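Local coordinates for protein N-acetylmuramoyl-L-alanine amidase (Clostridium intestinale URNW, PDB 6SRT) that probably cleaves the amide bond between N-acetylmuramic acid and L-alanine in bacterial peptidoglycan as a zinc-dependent endolysin amidase, at residues 43-51 against 152-162. Numbering follows the deposited sequence.
With ZN (zinc ion), chain B.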
loop_
_atom_site.group_PDB
_atom_site.type_symbol
_atom_site.label_atom_id
_atom_site.label_comp_id
_atom_site.label_asym_id
_atom_site.label_seq_id
_atom_site.Cartn_x
_atom_site.Cartn_y
_atom_site.Cartn_z
ATOM N N MET A 43 10.087 0.180 -6.274
ATOM C CA MET A 43 9.322 -1.065 -5.969
ATOM C C MET A 43 7.963 -0.607 -5.459
ATOM O O MET A 43 7.850 0.459 -4.830
ATOM C CB MET A 43 10.070 -1.905 -4.928
ATOM C CG MET A 43 9.474 -3.235 -4.694
ATOM S SD MET A 43 10.289 -3.980 -3.246
ATOM C CE MET A 43 11.848 -4.397 -4.022
ATOM N N ILE A 44 6.929 -1.429 -5.729
ATOM C CA ILE A 44 5.641 -1.345 -5.054
ATOM C C ILE A 44 5.417 -2.694 -4.352
ATOM O O ILE A 44 5.616 -3.728 -4.963
ATOM C CB ILE A 44 4.505 -1.064 -6.042
ATOM C CG1 ILE A 44 4.637 0.294 -6.664
ATOM C CG2 ILE A 44 3.142 -1.279 -5.411
ATOM C CD1 ILE A 44 3.817 0.483 -7.873
ATOM N N VAL A 45 5.059 -2.615 -3.086
ATOM C CA VAL A 45 4.788 -3.800 -2.234
ATOM C C VAL A 45 3.320 -3.780 -1.795
ATOM O O VAL A 45 2.833 -2.765 -1.234
ATOM C CB VAL A 45 5.700 -3.876 -1.009
ATOM C CG1 VAL A 45 5.366 -5.083 -0.154
ATOM C CG2 VAL A 45 7.160 -3.914 -1.397
ATOM N N TYR A 46 2.629 -4.904 -2.059
ATOM C CA TYR A 46 1.213 -5.056 -1.714
ATOM C C TYR A 46 1.043 -5.782 -0.378
ATOM O O TYR A 46 1.709 -6.779 -0.088
ATOM C CB TYR A 46 0.457 -5.846 -2.788
ATOM C CG TYR A 46 0.483 -5.186 -4.149
ATOM C CD1 TYR A 46 -0.339 -4.124 -4.398
ATOM C CD2 TYR A 46 1.308 -5.591 -5.166
ATOM C CE1 TYR A 46 -0.342 -3.432 -5.600
ATOM C CE2 TYR A 46 1.286 -4.979 -6.378
ATOM C CZ TYR A 46 0.497 -3.868 -6.601
ATOM O OH TYR A 46 0.621 -3.261 -7.830
ATOM N N HIS A 47 0.098 -5.243 0.408
ATOM C CA HIS A 47 -0.246 -5.706 1.764
ATOM C C HIS A 47 -1.737 -5.942 1.907
ATOM O O HIS A 47 -2.521 -5.331 1.195
ATOM C CB HIS A 47 0.163 -4.677 2.778
ATOM C CG HIS A 47 1.624 -4.367 2.809
ATOM N ND1 HIS A 47 2.468 -5.089 3.621
ATOM C CD2 HIS A 47 2.346 -3.424 2.180
ATOM C CE1 HIS A 47 3.688 -4.588 3.492
ATOM N NE2 HIS A 47 3.654 -3.603 2.580
ATOM N N HIS A 48 -2.087 -6.758 2.891
ATOM C CA HIS A 48 -3.462 -6.787 3.429
ATOM C C HIS A 48 -3.397 -6.369 4.871
ATOM O O HIS A 48 -2.347 -6.371 5.498
ATOM C CB HIS A 48 -4.160 -8.130 3.208
ATOM C CG HIS A 48 -3.718 -9.314 3.976
ATOM N ND1 HIS A 48 -4.493 -10.483 3.998
ATOM C CD2 HIS A 48 -2.635 -9.508 4.762
ATOM C CE1 HIS A 48 -3.876 -11.352 4.738
ATOM N NE2 HIS A 48 -2.749 -10.790 5.246
ATOM N N THR A 49 -4.545 -5.978 5.403
ATOM C CA THR A 49 -4.628 -5.502 6.772
ATOM C C THR A 49 -4.947 -6.577 7.787
ATOM O O THR A 49 -4.773 -6.328 8.990
ATOM C CB THR A 49 -5.674 -4.400 6.900
ATOM O OG1 THR A 49 -6.957 -4.897 6.483
ATOM C CG2 THR A 49 -5.336 -3.180 6.081
ATOM N N VAL A 50 -5.429 -7.715 7.358
ATOM C CA VAL A 50 -5.955 -8.820 8.164
ATOM C C VAL A 50 -7.292 -8.422 8.795
ATOM O O VAL A 50 -8.298 -9.032 8.498
ATOM C CB VAL A 50 -4.968 -9.382 9.191
ATOM C CG1 VAL A 50 -5.580 -10.562 9.933
ATOM C CG2 VAL A 50 -3.664 -9.792 8.527
ATOM N N ASP A 51 -7.285 -7.464 9.673
ATOM C CA ASP A 51 -8.506 -6.963 10.271
ATOM C C ASP A 51 -9.284 -6.112 9.272
ATOM O O ASP A 51 -8.733 -5.387 8.487
ATOM C CB ASP A 51 -8.190 -6.120 11.494
ATOM C CG ASP A 51 -7.495 -6.891 12.628
ATOM O OD1 ASP A 51 -7.762 -8.069 12.818
ATOM O OD2 ASP A 51 -6.691 -6.312 13.275
ATOM N N CYS A 152 1.181 -12.187 4.456
ATOM C CA CYS A 152 0.637 -10.994 3.802
ATOM C C CYS A 152 1.127 -10.953 2.360
ATOM O O CYS A 152 2.336 -11.184 2.106
ATOM C CB CYS A 152 1.095 -9.804 4.576
ATOM S SG CYS A 152 0.681 -8.234 3.791
ATOM N N PRO A 153 0.290 -10.659 1.338
ATOM C CA PRO A 153 -1.092 -10.093 1.422
ATOM C C PRO A 153 -2.230 -11.103 1.318
ATOM O O PRO A 153 -3.322 -10.706 0.918
ATOM C CB PRO A 153 -1.052 -9.141 0.242
ATOM C CG PRO A 153 -0.289 -9.884 -0.784
ATOM C CD PRO A 153 0.842 -10.488 -0.004
ATOM N N GLY A 154 -1.951 -12.351 1.702
ATOM C CA GLY A 154 -2.997 -13.362 1.778
ATOM C C GLY A 154 -3.093 -14.213 0.531
ATOM O O GLY A 154 -2.792 -13.777 -0.585
ATOM N N ASN A 155 -3.540 -15.454 0.716
ATOM C CA ASN A 155 -3.458 -16.457 -0.359
ATOM C C ASN A 155 -4.209 -16.067 -1.590
ATOM O O ASN A 155 -3.801 -16.439 -2.706
ATOM C CB ASN A 155 -3.991 -17.767 0.173
ATOM C CG ASN A 155 -3.186 -18.360 1.298
ATOM O OD1 ASN A 155 -1.977 -18.174 1.301
ATOM N ND2 ASN A 155 -3.808 -19.187 2.147
ATOM N N ASN A 156 -5.362 -15.437 -1.400
ATOM C CA ASN A 156 -6.238 -15.071 -2.520
ATOM C C ASN A 156 -5.896 -13.733 -3.154
ATOM O O ASN A 156 -6.580 -13.343 -4.086
ATOM C CB ASN A 156 -7.689 -15.039 -2.073
ATOM C CG ASN A 156 -8.234 -16.332 -1.473
ATOM O OD1 ASN A 156 -9.103 -16.270 -0.548
ATOM N ND2 ASN A 156 -7.741 -17.452 -1.937
ATOM N N PHE A 157 -4.887 -13.026 -2.659
ATOM C CA PHE A 157 -4.600 -11.670 -3.233
ATOM C C PHE A 157 -4.253 -11.868 -4.706
ATOM O O PHE A 157 -3.470 -12.768 -5.020
ATOM C CB PHE A 157 -3.446 -11.037 -2.454
ATOM C CG PHE A 157 -3.275 -9.611 -2.869
ATOM C CD1 PHE A 157 -4.048 -8.619 -2.315
ATOM C CD2 PHE A 157 -2.283 -9.234 -3.773
ATOM C CE1 PHE A 157 -3.896 -7.295 -2.721
ATOM C CE2 PHE A 157 -2.164 -7.930 -4.173
ATOM C CZ PHE A 157 -2.948 -6.946 -3.635
ATOM N N PRO A 158 -4.882 -11.103 -5.616
ATOM C CA PRO A 158 -4.832 -11.428 -7.048
ATOM C C PRO A 158 -3.605 -10.859 -7.757
ATOM O O PRO A 158 -3.667 -10.063 -8.684
ATOM C CB PRO A 158 -6.159 -10.861 -7.516
ATOM C CG PRO A 158 -6.262 -9.600 -6.741
ATOM C CD PRO A 158 -5.831 -9.989 -5.328
ATOM N N PHE A 159 -2.456 -11.226 -7.211
ATOM C CA PHE A 159 -1.162 -10.665 -7.677
ATOM C C PHE A 159 -0.871 -10.915 -9.152
ATOM O O PHE A 159 -0.455 -10.004 -9.851
ATOM C CB PHE A 159 -0.010 -11.181 -6.806
ATOM C CG PHE A 159 1.360 -10.617 -7.069
ATOM C CD1 PHE A 159 1.641 -9.274 -6.934
ATOM C CD2 PHE A 159 2.389 -11.456 -7.372
ATOM C CE1 PHE A 159 2.923 -8.800 -7.165
ATOM C CE2 PHE A 159 3.666 -10.998 -7.596
ATOM C CZ PHE A 159 3.946 -9.669 -7.469
ATOM N N GLU A 160 -1.056 -12.160 -9.582
ATOM C CA GLU A 160 -0.790 -12.477 -11.009
ATOM C C GLU A 160 -1.771 -11.707 -11.881
ATOM O O GLU A 160 -1.348 -11.231 -12.968
ATOM C CB GLU A 160 -0.810 -13.981 -11.211
ATOM C CG GLU A 160 0.403 -14.668 -10.567
ATOM C CD GLU A 160 1.765 -14.213 -11.076
ATOM O OE1 GLU A 160 1.880 -13.860 -12.279
ATOM O OE2 GLU A 160 2.720 -14.222 -10.289
ATOM N N GLU A 161 -3.026 -11.586 -11.489
ATOM C CA GLU A 161 -3.984 -10.802 -12.303
ATOM C C GLU A 161 -3.606 -9.326 -12.340
ATOM O O GLU A 161 -3.719 -8.703 -13.394
ATOM C CB GLU A 161 -5.391 -10.942 -11.738
ATOM C CG GLU A 161 -6.486 -10.238 -12.547
ATOM C CD GLU A 161 -7.900 -10.361 -11.985
ATOM O OE1 GLU A 161 -8.045 -11.040 -10.936
ATOM O OE2 GLU A 161 -8.794 -9.694 -12.543
ATOM N N ILE A 162 -3.147 -8.759 -11.225
ATOM C CA ILE A 162 -2.702 -7.337 -11.192
ATOM C C ILE A 162 -1.556 -7.208 -12.177
ATOM O O ILE A 162 -1.544 -6.270 -12.981
ATOM C CB ILE A 162 -2.353 -6.997 -9.734
ATOM C CG1 ILE A 162 -3.611 -6.812 -8.910
ATOM C CG2 ILE A 162 -1.510 -5.719 -9.702
ATOM C CD1 ILE A 162 -3.383 -6.740 -7.461
HETATM ZN ZN ZN B . 2.129 -6.774 4.749
#
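His47 and Cys152 bind the same zinc ion, His47 through ND1 at 2.1 Å and Cys152 through SG at 2.3 Å. Imidazole nitrogen and thiolate sulfur both suit this metal, and His144 adds a third protein ligand. On the far side of the His47 ring, NE2 is hydrogen-bonded to His95, which helps fix the ring's rotation. A chi1 of 173° swings SG of Cys152 away from its own backbone N, to where it meets zinc and also accepts a hydrogen bond from His48 N (3.3 Å, 159° at the hydrogen); this second-shell N-H probably stabilises negative charge on the thiolate.

The His48 ring lies over the Pro153-Gly154 peptide, with Pro153 C 3.5 Å above its centre, while ND1 is hydrogen-bonded to Phe112 N. Gly154, lacking a side chain, lets the ring settle this close. Pro153, after a cis peptide bond, brings CB to 3.6 Å from Tyr46 O.

Tyr46 points toward 152-162, whereas His47 points away. Its apolar ring suits Phe157, Phe159 and Ile162, and its buried OH is hydrogen-bonded to Ser129 OG. Tyr46 CB rests 3.6 Å from Phe157 CE2, their rings inclined at 36°. Strand 43-48, between strands 103-108 and 140-143, thus joins helix 159-165 next to the His-His-Cys zinc site characteristic of Amidase_2/PGRP domains.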